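Local structure of putative aminooxidase (Propionibacterium acnes, 2BA9) at residues Ala14-Leu19 / Ala207-Leu212; Gly22-Gln27 / Tyr67-Glu72. The protein probably isomerises polyunsaturated fatty acids, turning linoleic acid into conjugated linoleic acid, and binds flavin-adenine dinucleotide. All coordinates share one frame; numbering follows the deposited sequence.

In the fold
From the N terminus, strand 9-12 of the parallel sheet turns at Ala14 and Gly15 into helix 16-28, which both contacts share: its first turn enters contact 1 and its later half enters contact 2. Contact 2 closes the shorter loop, 39 residues that run through strands 33-36, 50-51 and 54-55 to helix 68-77. Contact 1 closes a much longer one, 187 residues with far more helix than strand, ending at helix 204-215; the smaller loop lies wholly within it. The centres are about 10 Å apart, and Leu212 packs on Met23 where the two meet. Helices 16-28, 68-77 and 204-215 are thus drawn together beside the FAD.

Contact 1. Residues Ala14-Leu19 / Ala207-Leu212; sequences AGPAGL and AMFEHL. With FAD (flavin-adenine dinucleotide), chain D.
The Phe209 ring carries Pro16 on one face: CG of the proline stands 3.9 Å from the ring centroid and 13° off the normal, a CH-pi contact centred over the ring. CB of Pro16 leans to the rim of the same face, 3.6 Å from CE1 of Phe209. Leu19 reaches the phenylalanine obliquely, neither over a face nor at an edge, and its CD1 rests 3.7 Å from CB of Phe209. That methyl also lies against the backbone O of Phe209.

The proline opens helix 16-28, just after the turn from strand 9-12, and Gly13, Gly15 and Gly18 fit the GxGxxG pattern of Rossmann-type dinucleotide folds, in keeping with the flavin amine oxidoreductase family. Gly15 is the N-cap. At this helix start the Ala17 N-H donates to O1P of the FAD over 3.1 Å with an angle of 158°, and CD of Pro16 sits 3.2 Å from O5' of the cofactor. The backbone of Gly15 lies directly against the pyrophosphate, its C 3.3 Å from O1P of the FAD. The positive end of the helix dipole probably steadies the phosphate charge.

One turn further on, the contact is purely aliphatic. Leu212 has CG anti to its backbone N (chi1 176°), which brings CD2 to 3.9 Å from CB of Leu19. Ile73 of helix 68-77 also packs on Phe209, and Val411 and Cys412 of helix 408-423 touch Pro16. Helix 204-215 is thereby held against the first turn of helix 16-28 by Phe209 and Leu212, on residues whose neighbours bind the cofactor.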
ATOM      1  N   ALA A  14      -3.856  12.490   6.729  1.00 25.06           N
ATOM      2  CA  ALA A  14      -3.165  13.246   5.658  1.00 24.90           C
ATOM      3  C   ALA A  14      -2.049  12.446   4.976  1.00 24.91           C
ATOM      4  O   ALA A  14      -0.950  12.962   4.730  1.00 24.64           O
ATOM      5  CB  ALA A  14      -2.626  14.550   6.178  1.00 24.64           C
ATOM      6  N   GLY A  15      -2.346  11.186   4.668  1.00 25.10           N
ATOM      7  CA  GLY A  15      -1.525  10.387   3.762  1.00 24.51           C
ATOM      8  C   GLY A  15      -2.042  10.636   2.357  1.00 24.11           C
ATOM      9  O   GLY A  15      -2.895  11.482   2.160  1.00 23.85           O
ATOM     10  N   PRO A  16      -1.521   9.906   1.361  1.00 24.07           N
ATOM     11  CA  PRO A  16      -1.995  10.058  -0.011  1.00 24.19           C
ATOM     12  C   PRO A  16      -3.523  10.104  -0.183  1.00 24.52           C
ATOM     13  O   PRO A  16      -4.023  10.925  -0.945  1.00 24.89           O
ATOM     14  CB  PRO A  16      -1.402   8.828  -0.702  1.00 24.17           C
ATOM     15  CG  PRO A  16      -0.074   8.627   0.040  1.00 23.64           C
ATOM     16  CD  PRO A  16      -0.438   8.906   1.460  1.00 23.77           C
ATOM     17  N   ALA A  17      -4.245   9.230   0.524  1.00 25.06           N
ATOM     18  CA  ALA A  17      -5.703   9.129   0.383  1.00 24.95           C
ATOM     19  C   ALA A  17      -6.424  10.381   0.895  1.00 25.01           C
ATOM     20  O   ALA A  17      -7.351  10.863   0.256  1.00 25.04           O
ATOM     21  CB  ALA A  17      -6.223   7.893   1.094  1.00 25.09           C
ATOM     22  N   GLY A  18      -5.991  10.895   2.046  1.00 24.89           N
ATOM     23  CA  GLY A  18      -6.585  12.093   2.631  1.00 24.85           C
ATOM     24  C   GLY A  18      -6.277  13.319   1.802  1.00 24.68           C
ATOM     25  O   GLY A  18      -7.158  14.114   1.488  1.00 24.20           O
ATOM     26  N   LEU A  19      -5.001  13.461   1.450  1.00 24.52           N
ATOM     27  CA  LEU A  19      -4.557  14.587   0.649  1.00 24.24           C
ATOM     28  C   LEU A  19      -5.239  14.607  -0.724  1.00 24.10           C
ATOM     29  O   LEU A  19      -5.574  15.670  -1.232  1.00 24.32           O
ATOM     30  CB  LEU A  19      -3.039  14.561   0.501  1.00 23.71           C
ATOM     31  CG  LEU A  19      -2.237  14.737   1.791  1.00 24.06           C
ATOM     32  CD1 LEU A  19      -0.771  14.453   1.529  1.00 21.19           C
ATOM     33  CD2 LEU A  19      -2.447  16.145   2.397  1.00 20.40           C
ATOM     34  N   ALA A 207       7.868  13.603  -1.045  1.00 24.90           N
ATOM     35  CA  ALA A 207       8.007  14.986  -1.523  1.00 25.15           C
ATOM     36  C   ALA A 207       6.763  15.528  -2.212  1.00 25.47           C
ATOM     37  O   ALA A 207       6.346  16.645  -1.938  1.00 25.41           O
ATOM     38  CB  ALA A 207       9.204  15.109  -2.463  1.00 25.01           C
ATOM     39  N   MET A 208       6.190  14.736  -3.121  1.00 25.37           N
ATOM     40  CA  MET A 208       5.065  15.191  -3.932  1.00 25.68           C
ATOM     41  C   MET A 208       3.760  15.335  -3.145  1.00 25.53           C
ATOM     42  O   MET A 208       2.889  16.114  -3.519  1.00 25.36           O
ATOM     43  CB  MET A 208       4.864  14.278  -5.157  1.00 25.97           C
ATOM     44  CG  MET A 208       4.560  12.811  -4.860  1.00 26.99           C
ATOM     45  SD  MET A 208       4.951  11.763  -6.293  1.00 27.49           S
ATOM     46  CE  MET A 208       4.601  10.118  -5.637  1.00 26.17           C
ATOM     47  N   PHE A 209       3.626  14.583  -2.061  1.00 25.70           N
ATOM     48  CA  PHE A 209       2.482  14.723  -1.175  1.00 25.64           C
ATOM     49  C   PHE A 209       2.688  15.879  -0.187  1.00 25.47           C
ATOM     50  O   PHE A 209       1.734  16.531   0.222  1.00 25.49           O
ATOM     51  CB  PHE A 209       2.206  13.404  -0.474  1.00 25.60           C
ATOM     52  CG  PHE A 209       1.747  12.332  -1.406  1.00 25.83           C
ATOM     53  CD1 PHE A 209       0.459  12.374  -1.956  1.00 27.59           C
ATOM     54  CD2 PHE A 209       2.596  11.309  -1.776  1.00 26.31           C
ATOM     55  CE1 PHE A 209       0.019  11.391  -2.848  1.00 26.78           C
ATOM     56  CE2 PHE A 209       2.170  10.321  -2.653  1.00 27.14           C
ATOM     57  CZ  PHE A 209       0.870  10.356  -3.190  1.00 26.35           C
ATOM     58  N   GLU A 210       3.939  16.149   0.179  1.00 25.35           N
ATOM     59  CA  GLU A 210       4.245  17.383   0.897  1.00 25.11           C
ATOM     60  C   GLU A 210       3.850  18.574   0.024  1.00 25.33           C
ATOM     61  O   GLU A 210       3.148  19.476   0.474  1.00 26.06           O
ATOM     62  CB  GLU A 210       5.721  17.432   1.304  1.00 25.16           C
ATOM     63  CG  GLU A 210       6.055  16.425   2.379  1.00 24.80           C
ATOM     64  CD  GLU A 210       7.542  16.329   2.694  1.00 24.39           C
ATOM     65  OE1 GLU A 210       8.404  16.440   1.790  1.00 23.27           O
ATOM     66  OE2 GLU A 210       7.841  16.087   3.869  1.00 25.89           O
ATOM     67  N   HIS A 211       4.231  18.541  -1.249  1.00 25.08           N
ATOM     68  CA  HIS A 211       3.906  19.636  -2.159  1.00 24.59           C
ATOM     69  C   HIS A 211       2.410  19.714  -2.497  1.00 24.20           C
ATOM     70  O   HIS A 211       1.859  20.803  -2.613  1.00 23.79           O
ATOM     71  CB  HIS A 211       4.713  19.519  -3.434  1.00 25.13           C
ATOM     72  CG  HIS A 211       6.187  19.466  -3.208  1.00 26.67           C
ATOM     73  ND1 HIS A 211       7.051  18.872  -4.098  1.00 27.12           N
ATOM     74  CD2 HIS A 211       6.949  19.903  -2.174  1.00 27.73           C
ATOM     75  CE1 HIS A 211       8.285  18.968  -3.637  1.00 27.90           C
ATOM     76  NE2 HIS A 211       8.249  19.585  -2.469  1.00 27.00           N
ATOM     77  N   LEU A 212       1.755  18.569  -2.653  1.00 23.66           N
ATOM     78  CA  LEU A 212       0.312  18.554  -2.854  1.00 23.38           C
ATOM     79  C   LEU A 212      -0.411  19.289  -1.719  1.00 23.01           C
ATOM     80  O   LEU A 212      -1.320  20.093  -1.965  1.00 22.67           O
ATOM     81  CB  LEU A 212      -0.223  17.116  -2.963  1.00 23.34           C
ATOM     82  CG  LEU A 212      -1.752  16.956  -3.081  1.00 22.65           C
ATOM     83  CD1 LEU A 212      -2.333  17.717  -4.308  1.00 22.73           C
ATOM     84  CD2 LEU A 212      -2.118  15.485  -3.122  1.00 20.58           C
TER
HETATM   85  PA  FAD D 500      -1.278   5.945   4.919  1.00 19.59           P
HETATM   86  O1A FAD D 500      -0.201   6.157   3.896  1.00 19.96           O
HETATM   87  O2A FAD D 500      -1.000   4.921   6.000  1.00 19.83           O
HETATM   88  O5B FAD D 500      -1.546   7.333   5.672  1.00 20.92           O
HETATM   89  C5B FAD D 500      -2.569   7.360   6.639  1.00 23.05           C
HETATM   90  C4B FAD D 500      -2.522   8.665   7.407  1.00 23.62           C
HETATM   91  O4B FAD D 500      -3.581   8.681   8.342  1.00 24.57           O
HETATM   92  C3B FAD D 500      -1.201   8.838   8.159  1.00 23.93           C
HETATM   93  O3B FAD D 500      -0.621  10.081   7.832  1.00 23.63           O
HETATM   94  C2B FAD D 500      -1.601   8.725   9.611  1.00 24.35           C
HETATM   95  O2B FAD D 500      -0.720   9.424  10.490  1.00 24.46           O
HETATM   96  C1B FAD D 500      -3.072   9.175   9.560  1.00 24.38           C
HETATM   97  N9A FAD D 500      -3.806   8.662  10.731  1.00 23.97           N
HETATM   98  C8A FAD D 500      -3.893   7.354  11.161  1.00 24.64           C
HETATM   99  N7A FAD D 500      -4.646   7.316  12.295  1.00 23.58           N
HETATM  100  C5A FAD D 500      -5.042   8.585  12.591  1.00 24.46           C
HETATM  101  C6A FAD D 500      -5.808   9.140  13.636  1.00 23.92           C
HETATM  102  N6A FAD D 500      -6.626   8.320  14.373  1.00 23.78           N
HETATM  103  N1A FAD D 500      -6.057  10.508  13.630  1.00 24.67           N
HETATM  104  C2A FAD D 500      -5.515  11.335  12.656  1.00 25.15           C
HETATM  105  N3A FAD D 500      -4.757  10.776  11.635  1.00 24.60           N
HETATM  106  C4A FAD D 500      -4.507   9.437  11.611  1.00 24.25           C
HETATM  107  N1  FAD D 500       2.794   2.088  -2.645  1.00 25.89           N
HETATM  108  C2  FAD D 500       2.946   2.089  -4.016  1.00 28.77           C
HETATM  109  O2  FAD D 500       2.080   2.593  -4.730  1.00 25.85           O
HETATM  110  N3  FAD D 500       4.059   1.499  -4.583  1.00 29.83           N
HETATM  111  C4  FAD D 500       5.031   0.936  -3.782  1.00 29.28           C
HETATM  112  O4  FAD D 500       6.026   0.430  -4.324  1.00 30.85           O
HETATM  113  C4X FAD D 500       4.885   0.946  -2.391  1.00 27.21           C
HETATM  114  N5  FAD D 500       5.827   0.370  -1.557  1.00 24.38           N
HETATM  115  C5X FAD D 500       5.772   0.519  -0.184  1.00 24.27           C
HETATM  116  C6  FAD D 500       6.809   0.053   0.622  1.00 23.47           C
HETATM  117  C7  FAD D 500       6.756   0.245   2.000  1.00 23.93           C
HETATM  118  C7M FAD D 500       7.900  -0.256   2.836  1.00 23.84           C
HETATM  119  C8  FAD D 500       5.662   0.890   2.571  1.00 23.67           C
HETATM  120  C8M FAD D 500       5.557   1.117   4.049  1.00 22.83           C
HETATM  121  C9  FAD D 500       4.629   1.347   1.757  1.00 23.66           C
HETATM  122  C9A FAD D 500       4.664   1.160   0.375  1.00 24.16           C
HETATM  123  N10 FAD D 500       3.621   1.593  -0.465  1.00 23.80           N
HETATM  124  C10 FAD D 500       3.761   1.549  -1.833  1.00 25.30           C
HETATM  125  C1' FAD D 500       2.240   1.785   0.065  1.00 20.63           C
HETATM  126  C2' FAD D 500       1.868   3.258   0.172  1.00 19.91           C
HETATM  127  O2' FAD D 500       2.884   4.020   0.815  1.00 21.29           O
HETATM  128  C3' FAD D 500       0.554   3.343   0.933  1.00 20.46           C
HETATM  129  O3' FAD D 500      -0.394   2.452   0.338  1.00 20.43           O
HETATM  130  C4' FAD D 500       0.027   4.768   0.953  1.00 20.53           C
HETATM  131  O4' FAD D 500       0.830   5.603   1.779  1.00 24.59           O
HETATM  132  C5' FAD D 500      -1.421   4.740   1.421  1.00 21.46           C
HETATM  133  O5' FAD D 500      -1.847   6.033   1.746  1.00 20.30           O
HETATM  134  P   FAD D 500      -3.087   6.243   2.768  1.00 20.53           P
HETATM  135  O1P FAD D 500      -3.324   7.721   3.014  1.00 20.58           O
HETATM  136  O2P FAD D 500      -4.278   5.563   2.187  1.00 23.73           O
HETATM  137  O3P FAD D 500      -2.645   5.576   4.159  1.00 21.28           O

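Contact 2. Residues Gly22-Gln27 / Tyr67-Glu72; sequences GMYLEQ and YDTIQE. With FAD (flavin-adenine dinucleotide), chain D.
Tyr24 and Glu72 make the polar link between helices 16-28 and 68-77: the Tyr24 OH donates to OE1 of Glu72 over 2.6 Å. The carboxylate oxygen lies at the edge of the ring, near its plane, yet the hydroxyl approaches it from above the carboxylate plane, 46° out of it, and the two flat groups are turned 71° apart. A water extends this link, accepting from NE2 of Gln27 at 3.2 Å and donating to OE1 of Glu72 at 2.9 Å.

Van der Waals contacts are few, since the helix axes stay 12.8 Å apart and cross at 68°. The Tyr24 OH lies 3.4 Å from CG2 of Thr69, while Met23, fully extended from a CG anti to its backbone N, brings CE to 3.9 Å from the backbone O of Glu72.

Tyr67, at the N-cap position of helix 68-77, reaches the cofactor with its side chain: its OH donates to O2 of the flavin over 2.7 Å. Long side chains thus bridge widely spaced helices, and with two donors on OE1, tyrosine and water, Glu72 is probably stabilised as the carboxylate.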
ATOM      1  N   GLY A  22      -8.869  15.701  -0.390  1.00 24.44           N
ATOM      2  CA  GLY A  22      -8.880  17.161  -0.343  1.00 24.80           C
ATOM      3  C   GLY A  22      -8.729  17.786  -1.717  1.00 24.88           C
ATOM      4  O   GLY A  22      -9.538  18.629  -2.114  1.00 25.01           O
ATOM      5  N   MET A  23      -7.679  17.384  -2.433  1.00 24.79           N
ATOM      6  CA  MET A  23      -7.435  17.851  -3.817  1.00 24.86           C
ATOM      7  C   MET A  23      -8.665  17.756  -4.693  1.00 24.55           C
ATOM      8  O   MET A  23      -9.018  18.709  -5.375  1.00 25.04           O
ATOM      9  CB  MET A  23      -6.328  17.025  -4.479  1.00 24.75           C
ATOM     10  CG  MET A  23      -6.131  17.290  -5.975  1.00 25.03           C
ATOM     11  SD  MET A  23      -4.893  16.217  -6.704  1.00 25.85           S
ATOM     12  CE  MET A  23      -5.195  16.385  -8.457  1.00 22.68           C
ATOM     13  N   TYR A  24      -9.300  16.593  -4.706  1.00 24.32           N
ATOM     14  CA  TYR A  24     -10.391  16.348  -5.659  1.00 24.25           C
ATOM     15  C   TYR A  24     -11.723  16.929  -5.208  1.00 24.53           C
ATOM     16  O   TYR A  24     -12.583  17.250  -6.044  1.00 24.20           O
ATOM     17  CB  TYR A  24     -10.501  14.856  -6.007  1.00 24.47           C
ATOM     18  CG  TYR A  24      -9.381  14.426  -6.938  1.00 24.93           C
ATOM     19  CD1 TYR A  24      -9.365  14.819  -8.277  1.00 25.91           C
ATOM     20  CD2 TYR A  24      -8.325  13.660  -6.472  1.00 26.22           C
ATOM     21  CE1 TYR A  24      -8.309  14.448  -9.125  1.00 25.45           C
ATOM     22  CE2 TYR A  24      -7.280  13.285  -7.305  1.00 25.38           C
ATOM     23  CZ  TYR A  24      -7.272  13.675  -8.618  1.00 25.49           C
ATOM     24  OH  TYR A  24      -6.210  13.283  -9.401  1.00 25.02           O
ATOM     25  N   LEU A  25     -11.899  17.083  -3.898  1.00 24.51           N
ATOM     26  CA  LEU A  25     -13.054  17.818  -3.388  1.00 24.89           C
ATOM     27  C   LEU A  25     -12.921  19.286  -3.787  1.00 25.13           C
ATOM     28  O   LEU A  25     -13.855  19.872  -4.351  1.00 24.83           O
ATOM     29  CB  LEU A  25     -13.199  17.653  -1.865  1.00 24.94           C
ATOM     30  CG  LEU A  25     -13.894  16.350  -1.441  1.00 24.63           C
ATOM     31  CD1 LEU A  25     -13.656  16.017   0.037  1.00 24.12           C
ATOM     32  CD2 LEU A  25     -15.392  16.423  -1.738  1.00 24.14           C
ATOM     33  N   GLU A  26     -11.752  19.862  -3.504  1.00 25.12           N
ATOM     34  CA  GLU A  26     -11.464  21.241  -3.872  1.00 25.26           C
ATOM     35  C   GLU A  26     -11.805  21.471  -5.344  1.00 25.22           C
ATOM     36  O   GLU A  26     -12.546  22.394  -5.672  1.00 25.18           O
ATOM     37  CB  GLU A  26      -9.993  21.569  -3.614  1.00 25.19           C
ATOM     38  CG  GLU A  26      -9.670  23.051  -3.708  1.00 25.78           C
ATOM     39  CD  GLU A  26      -8.213  23.343  -3.423  1.00 25.10           C
ATOM     40  OE1 GLU A  26      -7.763  23.070  -2.300  1.00 24.26           O
ATOM     41  OE2 GLU A  26      -7.528  23.865  -4.322  1.00 24.11           O
ATOM     42  N   GLN A  27     -11.278  20.607  -6.211  1.00 25.45           N
ATOM     43  CA  GLN A  27     -11.451  20.730  -7.669  1.00 25.42           C
ATOM     44  C   GLN A  27     -12.897  20.577  -8.168  1.00 25.63           C
ATOM     45  O   GLN A  27     -13.252  21.116  -9.216  1.00 24.89           O
ATOM     46  CB  GLN A  27     -10.518  19.753  -8.395  1.00 25.49           C
ATOM     47  CG  GLN A  27      -9.047  20.145  -8.277  1.00 24.51           C
ATOM     48  CD  GLN A  27      -8.094  19.179  -8.957  1.00 24.90           C
ATOM     49  OE1 GLN A  27      -6.910  19.468  -9.093  1.00 25.97           O
ATOM     50  NE2 GLN A  27      -8.602  18.032  -9.388  1.00 23.26           N
ATOM     51  N   TYR A  67       0.155   4.854 -13.454  1.00 27.47           N
ATOM     52  CA  TYR A  67      -0.284   5.566 -12.241  1.00 27.46           C
ATOM     53  C   TYR A  67      -0.956   6.890 -12.630  1.00 26.85           C
ATOM     54  O   TYR A  67      -0.473   7.967 -12.286  1.00 26.56           O
ATOM     55  CB  TYR A  67       0.900   5.807 -11.295  1.00 27.67           C
ATOM     56  CG  TYR A  67       1.145   4.723 -10.253  1.00 29.18           C
ATOM     57  CD1 TYR A  67       0.841   3.380 -10.503  1.00 29.36           C
ATOM     58  CD2 TYR A  67       1.708   5.052  -9.020  1.00 28.50           C
ATOM     59  CE1 TYR A  67       1.057   2.409  -9.538  1.00 29.45           C
ATOM     60  CE2 TYR A  67       1.935   4.093  -8.056  1.00 30.29           C
ATOM     61  CZ  TYR A  67       1.616   2.773  -8.316  1.00 31.10           C
ATOM     62  OH  TYR A  67       1.851   1.823  -7.340  1.00 31.28           O
ATOM     63  N   ASP A  68      -2.081   6.798 -13.332  1.00 26.67           N
ATOM     64  CA  ASP A  68      -2.738   7.982 -13.911  1.00 26.33           C
ATOM     65  C   ASP A  68      -3.078   9.060 -12.876  1.00 25.57           C
ATOM     66  O   ASP A  68      -2.824  10.242 -13.109  1.00 25.56           O
ATOM     67  CB  ASP A  68      -3.996   7.580 -14.692  1.00 26.79           C
ATOM     68  CG  ASP A  68      -3.674   6.892 -16.059  1.00 28.34           C
ATOM     69  OD1 ASP A  68      -2.599   7.136 -16.650  1.00 27.75           O
ATOM     70  OD2 ASP A  68      -4.520   6.110 -16.549  1.00 28.67           O
ATOM     71  N   THR A  69      -3.632   8.658 -11.731  1.00 24.52           N
ATOM     72  CA  THR A  69      -4.020   9.628 -10.698  1.00 23.82           C
ATOM     73  C   THR A  69      -2.784  10.305 -10.094  1.00 23.36           C
ATOM     74  O   THR A  69      -2.774  11.514  -9.898  1.00 21.84           O
ATOM     75  CB  THR A  69      -4.885   8.980  -9.607  1.00 24.03           C
ATOM     76  OG1 THR A  69      -5.922   8.201 -10.231  1.00 22.83           O
ATOM     77  CG2 THR A  69      -5.519  10.036  -8.719  1.00 23.01           C
ATOM     78  N   ILE A  70      -1.732   9.535  -9.841  1.00 23.45           N
ATOM     79  CA  ILE A  70      -0.478  10.137  -9.373  1.00 23.98           C
ATOM     80  C   ILE A  70       0.084  11.110 -10.411  1.00 24.25           C
ATOM     81  O   ILE A  70       0.622  12.148 -10.038  1.00 24.69           O
ATOM     82  CB  ILE A  70       0.603   9.096  -8.970  1.00 23.91           C
ATOM     83  CG1 ILE A  70       0.050   8.129  -7.903  1.00 25.12           C
ATOM     84  CG2 ILE A  70       1.866   9.813  -8.450  1.00 22.90           C
ATOM     85  CD1 ILE A  70      -0.757   8.812  -6.756  1.00 22.28           C
ATOM     86  N   GLN A  71      -0.068  10.811 -11.704  1.00 25.01           N
ATOM     87  CA  GLN A  71       0.325  11.769 -12.743  1.00 25.08           C
ATOM     88  C   GLN A  71      -0.447  13.078 -12.609  1.00 25.44           C
ATOM     89  O   GLN A  71       0.133  14.164 -12.734  1.00 25.87           O
ATOM     90  CB  GLN A  71       0.129  11.200 -14.146  1.00 25.31           C
ATOM     91  CG  GLN A  71       0.586  12.147 -15.259  1.00 25.12           C
ATOM     92  CD  GLN A  71       2.045  12.520 -15.134  1.00 24.96           C
ATOM     93  OE1 GLN A  71       2.923  11.669 -15.270  1.00 26.29           O
ATOM     94  NE2 GLN A  71       2.317  13.799 -14.867  1.00 25.21           N
ATOM     95  N   GLU A  72      -1.746  12.982 -12.347  1.00 25.86           N
ATOM     96  CA  GLU A  72      -2.572  14.183 -12.111  1.00 26.11           C
ATOM     97  C   GLU A  72      -2.087  15.010 -10.911  1.00 26.25           C
ATOM     98  O   GLU A  72      -2.150  16.258 -10.927  1.00 25.31           O
ATOM     99  CB  GLU A  72      -4.029  13.799 -11.890  1.00 26.21           C
ATOM    100  CG  GLU A  72      -4.826  13.600 -13.160  1.00 27.68           C
ATOM    101  CD  GLU A  72      -6.249  13.189 -12.860  1.00 29.31           C
ATOM    102  OE1 GLU A  72      -6.810  13.666 -11.851  1.00 29.34           O
ATOM    103  OE2 GLU A  72      -6.803  12.378 -13.627  1.00 33.03           O
TER
HETATM  104  PA  FAD D 500      -1.278   5.945   4.919  1.00 19.59           P
HETATM  105  O1A FAD D 500      -0.201   6.157   3.896  1.00 19.96           O
HETATM  106  O2A FAD D 500      -1.000   4.921   6.000  1.00 19.83           O
HETATM  107  O5B FAD D 500      -1.546   7.333   5.672  1.00 20.92           O
HETATM  108  C5B FAD D 500      -2.569   7.360   6.639  1.00 23.05           C
HETATM  109  C4B FAD D 500      -2.522   8.665   7.407  1.00 23.62           C
HETATM  110  O4B FAD D 500      -3.581   8.681   8.342  1.00 24.57           O
HETATM  111  C3B FAD D 500      -1.201   8.838   8.159  1.00 23.93           C
HETATM  112  O3B FAD D 500      -0.621  10.081   7.832  1.00 23.63           O
HETATM  113  C2B FAD D 500      -1.601   8.725   9.611  1.00 24.35           C
HETATM  114  O2B FAD D 500      -0.720   9.424  10.490  1.00 24.46           O
HETATM  115  C1B FAD D 500      -3.072   9.175   9.560  1.00 24.38           C
HETATM  116  N9A FAD D 500      -3.806   8.662  10.731  1.00 23.97           N
HETATM  117  C8A FAD D 500      -3.893   7.354  11.161  1.00 24.64           C
HETATM  118  N7A FAD D 500      -4.646   7.316  12.295  1.00 23.58           N
HETATM  119  C5A FAD D 500      -5.042   8.585  12.591  1.00 24.46           C
HETATM  120  C6A FAD D 500      -5.808   9.140  13.636  1.00 23.92           C
HETATM  121  N6A FAD D 500      -6.626   8.320  14.373  1.00 23.78           N
HETATM  122  N1A FAD D 500      -6.057  10.508  13.630  1.00 24.67           N
HETATM  123  C2A FAD D 500      -5.515  11.335  12.656  1.00 25.15           C
HETATM  124  N3A FAD D 500      -4.757  10.776  11.635  1.00 24.60           N
HETATM  125  C4A FAD D 500      -4.507   9.437  11.611  1.00 24.25           C
HETATM  126  N1  FAD D 500       2.794   2.088  -2.645  1.00 25.89           N
HETATM  127  C2  FAD D 500       2.946   2.089  -4.016  1.00 28.77           C
HETATM  128  O2  FAD D 500       2.080   2.593  -4.730  1.00 25.85           O
HETATM  129  N3  FAD D 500       4.059   1.499  -4.583  1.00 29.83           N
HETATM  130  C4  FAD D 500       5.031   0.936  -3.782  1.00 29.28           C
HETATM  131  O4  FAD D 500       6.026   0.430  -4.324  1.00 30.85           O
HETATM  132  C4X FAD D 500       4.885   0.946  -2.391  1.00 27.21           C
HETATM  133  N5  FAD D 500       5.827   0.370  -1.557  1.00 24.38           N
HETATM  134  C5X FAD D 500       5.772   0.519  -0.184  1.00 24.27           C
HETATM  135  C6  FAD D 500       6.809   0.053   0.622  1.00 23.47           C
HETATM  136  C7  FAD D 500       6.756   0.245   2.000  1.00 23.93           C
HETATM  137  C7M FAD D 500       7.900  -0.256   2.836  1.00 23.84           C
HETATM  138  C8  FAD D 500       5.662   0.890   2.571  1.00 23.67           C
HETATM  139  C8M FAD D 500       5.557   1.117   4.049  1.00 22.83           C
HETATM  140  C9  FAD D 500       4.629   1.347   1.757  1.00 23.66           C
HETATM  141  C9A FAD D 500       4.664   1.160   0.375  1.00 24.16           C
HETATM  142  N10 FAD D 500       3.621   1.593  -0.465  1.00 23.80           N
HETATM  143  C10 FAD D 500       3.761   1.549  -1.833  1.00 25.30           C
HETATM  144  C1' FAD D 500       2.240   1.785   0.065  1.00 20.63           C
HETATM  145  C2' FAD D 500       1.868   3.258   0.172  1.00 19.91           C
HETATM  146  O2' FAD D 500       2.884   4.020   0.815  1.00 21.29           O
HETATM  147  C3' FAD D 500       0.554   3.343   0.933  1.00 20.46           C
HETATM  148  O3' FAD D 500      -0.394   2.452   0.338  1.00 20.43           O
HETATM  149  C4' FAD D 500       0.027   4.768   0.953  1.00 20.53           C
HETATM  150  O4' FAD D 500       0.830   5.603   1.779  1.00 24.59           O
HETATM  151  C5' FAD D 500      -1.421   4.740   1.421  1.00 21.46           C
HETATM  152  O5' FAD D 500      -1.847   6.033   1.746  1.00 20.30           O
HETATM  153  P   FAD D 500      -3.087   6.243   2.768  1.00 20.53           P
HETATM  154  O1P FAD D 500      -3.324   7.721   3.014  1.00 20.58           O
HETATM  155  O2P FAD D 500      -4.278   5.563   2.187  1.00 23.73           O
HETATM  156  O3P FAD D 500      -2.645   5.576   4.159  1.00 21.28           O
HETATM  157  O   HOH W   1      -6.769  16.559 -11.586  1.00 25.32           O